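Local coordinates for putative uncharacterized protein (Streptococcus suis, PDB 4XZ7), which probably acts as a transglutaminase, forms a homodimer and serves the bacterium as an antiphagocytic virulence factor, at residues R214-Q222 with H330-S338. Sequence-based numbering, arbitrary orientation.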
loop_
_atom_site.group_PDB
_atom_site.type_symbol
_atom_site.label_atom_id
_atom_site.label_comp_id
_atom_site.label_asym_id
_atom_site.label_seq_id
_atom_site.Cartn_x
_atom_site.Cartn_y
_atom_site.Cartn_z
ATOM N N ARG B 214 -33.210 -26.191 -0.250
ATOM C CA ARG B 214 -33.391 -25.197 -1.298
ATOM C C ARG B 214 -33.868 -23.862 -0.731
ATOM O O ARG B 214 -33.381 -22.797 -1.119
ATOM C CB ARG B 214 -34.380 -25.705 -2.342
ATOM C CG ARG B 214 -34.365 -24.919 -3.638
ATOM C CD ARG B 214 -35.167 -25.653 -4.696
ATOM N NE ARG B 214 -35.269 -24.876 -5.926
ATOM C CZ ARG B 214 -36.384 -24.281 -6.353
ATOM N NH1 ARG B 214 -37.517 -24.384 -5.657
ATOM N NH2 ARG B 214 -36.367 -23.588 -7.489
ATOM N N ASP B 215 -34.814 -23.920 0.198
ATOM C CA ASP B 215 -35.355 -22.691 0.758
ATOM C C ASP B 215 -34.366 -22.046 1.720
ATOM O O ASP B 215 -34.389 -20.828 1.907
ATOM C CB ASP B 215 -36.691 -22.951 1.445
ATOM C CG ASP B 215 -37.841 -23.072 0.447
ATOM O OD1 ASP B 215 -37.765 -22.434 -0.624
ATOM O OD2 ASP B 215 -38.816 -23.801 0.729
ATOM N N LYS B 216 -33.495 -22.852 2.318
ATOM C CA LYS B 216 -32.417 -22.305 3.144
ATOM C C LYS B 216 -31.522 -21.446 2.274
ATOM O O LYS B 216 -31.271 -20.274 2.593
ATOM C CB LYS B 216 -31.616 -23.418 3.820
ATOM C CG LYS B 216 -32.475 -24.356 4.676
ATOM C CD LYS B 216 -31.632 -25.266 5.569
ATOM C CE LYS B 216 -32.472 -26.391 6.158
ATOM N NZ LYS B 216 -31.628 -27.313 6.976
ATOM N N VAL B 217 -31.063 -22.027 1.161
ATOM C CA VAL B 217 -30.242 -21.289 0.193
ATOM C C VAL B 217 -30.925 -19.994 -0.248
ATOM O O VAL B 217 -30.340 -18.898 -0.165
ATOM C CB VAL B 217 -29.932 -22.135 -1.067
ATOM C CG1 VAL B 217 -29.219 -21.287 -2.103
ATOM C CG2 VAL B 217 -29.082 -23.342 -0.716
ATOM N N LYS B 218 -32.169 -20.134 -0.706
ATOM C CA LYS B 218 -32.957 -19.008 -1.200
ATOM C C LYS B 218 -32.972 -17.887 -0.158
ATOM O O LYS B 218 -32.616 -16.735 -0.444
ATOM C CB LYS B 218 -34.386 -19.473 -1.538
ATOM C CG LYS B 218 -35.208 -18.532 -2.395
ATOM C CD LYS B 218 -36.695 -18.950 -2.408
ATOM C CE LYS B 218 -36.911 -20.376 -2.924
ATOM N NZ LYS B 218 -36.822 -20.484 -4.415
ATOM N N ALA B 219 -33.333 -18.254 1.065
ATOM C CA ALA B 219 -33.433 -17.302 2.163
ATOM C C ALA B 219 -32.110 -16.582 2.446
ATOM O O ALA B 219 -32.079 -15.348 2.573
ATOM C CB ALA B 219 -33.915 -18.013 3.413
ATOM N N PHE B 220 -31.017 -17.337 2.556
ATOM C CA PHE B 220 -29.740 -16.687 2.873
ATOM C C PHE B 220 -29.268 -15.744 1.747
ATOM O O PHE B 220 -28.893 -14.589 1.990
ATOM C CB PHE B 220 -28.652 -17.715 3.168
ATOM C CG PHE B 220 -27.358 -17.086 3.581
ATOM C CD1 PHE B 220 -27.198 -16.593 4.864
ATOM C CD2 PHE B 220 -26.319 -16.944 2.674
ATOM C CE1 PHE B 220 -26.013 -15.992 5.242
ATOM C CE2 PHE B 220 -25.140 -16.342 3.038
ATOM C CZ PHE B 220 -24.982 -15.859 4.316
ATOM N N VAL B 221 -29.288 -16.264 0.526
ATOM C CA VAL B 221 -28.885 -15.534 -0.665
ATOM C C VAL B 221 -29.654 -14.221 -0.788
ATOM O O VAL B 221 -29.058 -13.153 -0.984
ATOM C CB VAL B 221 -29.110 -16.392 -1.927
ATOM C CG1 VAL B 221 -29.011 -15.548 -3.184
ATOM C CG2 VAL B 221 -28.116 -17.518 -1.969
ATOM N N GLN B 222 -30.976 -14.303 -0.637
ATOM C CA GLN B 222 -31.817 -13.120 -0.769
ATOM C C GLN B 222 -31.541 -12.124 0.349
ATOM O O GLN B 222 -31.470 -10.909 0.113
ATOM C CB GLN B 222 -33.301 -13.500 -0.783
ATOM C CG GLN B 222 -34.193 -12.416 -1.386
ATOM C CD GLN B 222 -33.923 -12.173 -2.880
ATOM O OE1 GLN B 222 -33.294 -11.177 -3.257
ATOM N NE2 GLN B 222 -34.417 -13.075 -3.730
ATOM N N HIS B 330 -39.564 -24.760 -14.363
ATOM C CA HIS B 330 -38.691 -25.161 -13.264
ATOM C C HIS B 330 -38.330 -23.896 -12.515
ATOM O O HIS B 330 -37.232 -23.351 -12.663
ATOM C CB HIS B 330 -37.446 -25.900 -13.769
ATOM C CG HIS B 330 -37.743 -27.259 -14.321
ATOM N ND1 HIS B 330 -37.786 -28.388 -13.533
ATOM C CD2 HIS B 330 -38.038 -27.668 -15.578
ATOM C CE1 HIS B 330 -38.087 -29.436 -14.280
ATOM N NE2 HIS B 330 -38.244 -29.027 -15.525
ATOM N N PHE B 331 -39.281 -23.431 -11.713
ATOM C CA PHE B 331 -39.249 -22.074 -11.194
ATOM C C PHE B 331 -38.200 -21.890 -10.116
ATOM O O PHE B 331 -38.119 -22.674 -9.168
ATOM C CB PHE B 331 -40.625 -21.678 -10.651
ATOM C CG PHE B 331 -40.723 -20.232 -10.248
ATOM C CD1 PHE B 331 -40.406 -19.227 -11.148
ATOM C CD2 PHE B 331 -41.149 -19.875 -8.977
ATOM C CE1 PHE B 331 -40.497 -17.887 -10.780
ATOM C CE2 PHE B 331 -41.248 -18.538 -8.608
ATOM C CZ PHE B 331 -40.923 -17.546 -9.513
ATOM N N SER B 332 -37.391 -20.849 -10.284
ATOM C CA SER B 332 -36.435 -20.435 -9.269
ATOM C C SER B 332 -36.465 -18.917 -9.166
ATOM O O SER B 332 -36.634 -18.229 -10.171
ATOM C CB SER B 332 -35.016 -20.923 -9.599
ATOM O OG SER B 332 -34.049 -20.294 -8.761
ATOM N N THR B 333 -36.314 -18.399 -7.951
ATOM C CA THR B 333 -36.245 -16.962 -7.746
ATOM C C THR B 333 -34.841 -16.538 -7.338
ATOM O O THR B 333 -34.643 -15.405 -6.904
ATOM C CB THR B 333 -37.241 -16.474 -6.670
ATOM O OG1 THR B 333 -36.895 -17.025 -5.391
ATOM C CG2 THR B 333 -38.684 -16.849 -7.031
ATOM N N ILE B 334 -33.875 -17.448 -7.460
ATOM C CA ILE B 334 -32.462 -17.085 -7.280
ATOM C C ILE B 334 -31.587 -17.639 -8.413
ATOM O O ILE B 334 -30.366 -17.798 -8.260
ATOM C CB ILE B 334 -31.877 -17.559 -5.909
ATOM C CG1 ILE B 334 -31.782 -19.086 -5.830
ATOM C CG2 ILE B 334 -32.670 -16.977 -4.738
ATOM C CD1 ILE B 334 -33.068 -19.752 -5.488
ATOM N N GLY B 335 -32.216 -17.920 -9.551
ATOM C CA GLY B 335 -31.497 -18.293 -10.761
ATOM C C GLY B 335 -30.710 -19.594 -10.694
ATOM O O GLY B 335 -29.740 -19.765 -11.429
ATOM N N GLU B 336 -31.133 -20.502 -9.814
ATOM C CA GLU B 336 -30.516 -21.817 -9.658
ATOM C C GLU B 336 -30.158 -22.461 -11.001
ATOM O O GLU B 336 -31.017 -22.604 -11.883
ATOM C CB GLU B 336 -31.457 -22.732 -8.858
ATOM C CG GLU B 336 -31.144 -24.223 -8.924
ATOM C CD GLU B 336 -32.064 -25.070 -8.032
ATOM O OE1 GLU B 336 -32.477 -24.602 -6.944
ATOM O OE2 GLU B 336 -32.368 -26.214 -8.418
ATOM N N ASP B 337 -28.878 -22.799 -11.152
ATOM C CA ASP B 337 -28.373 -23.578 -12.281
ATOM C C ASP B 337 -28.599 -22.943 -13.632
ATOM O O ASP B 337 -28.955 -23.629 -14.588
ATOM C CB ASP B 337 -29.007 -24.966 -12.288
ATOM C CG ASP B 337 -28.512 -25.817 -11.163
ATOM O OD1 ASP B 337 -27.343 -25.628 -10.779
ATOM O OD2 ASP B 337 -29.276 -26.667 -10.665
ATOM N N SER B 338 -28.388 -21.640 -13.721
ATOM C CA SER B 338 -28.599 -20.952 -14.980
ATOM C C SER B 338 -27.307 -20.884 -15.797
ATOM O O SER B 338 -27.288 -20.338 -16.906
ATOM C CB SER B 338 -29.138 -19.549 -14.732
ATOM O OG SER B 338 -28.140 -18.731 -14.166
HETATM O O HOH W 1 -40.129 -24.000 -7.579
HETATM O O HOH W 2 -35.876 -14.988 -3.486
#
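Arg214 reaches across from the helix and clasps the loop at two points five residues apart, a carboxylate and a backbone carbonyl, both lying near the plane of its guanidinium group. Arg214 NE makes a salt bridge to Glu336 OE1 at 3.0 Å, on the syn side but 34° out of the plane of a carboxylate that is itself turned 83° from the guanidinium, while Arg214 NH2 donates to Phe331 O at 2.6 Å. A water linking NH1 to that same carbonyl adds a third strand to the grip. Arg214 can span the gap because its chain runs straight out to NE, with CG anti to the backbone N (chi1 -165°). Glu336 OE1 also takes a hydrogen bond from Tyr302, which ties the pair to the sheet. Between the two gripped points the bond from Ile334 N to Ser332 OG, 3.1 Å, makes an ST turn; Ser332 OG separately accepts from Glu336 N. The helix, 213-227, falls within the transglutaminase-like region, and the loop leads from strand 305-309 to strand 340-343, each outermost within this chain in the five-stranded sheet. Ile334 supplies the apolar part of the contact, its CG2 3.8 Å from Lys218 CG and 4.2 Å from Val221 CG1. Lys218 crosses it at about a right angle, then the outer half of the lysine chain turns so that NZ sits over one face of the Arg214 guanidinium, away from its centre. On the loop side, Thr333 OG1 lies 3.6 Å from Lys218 CD.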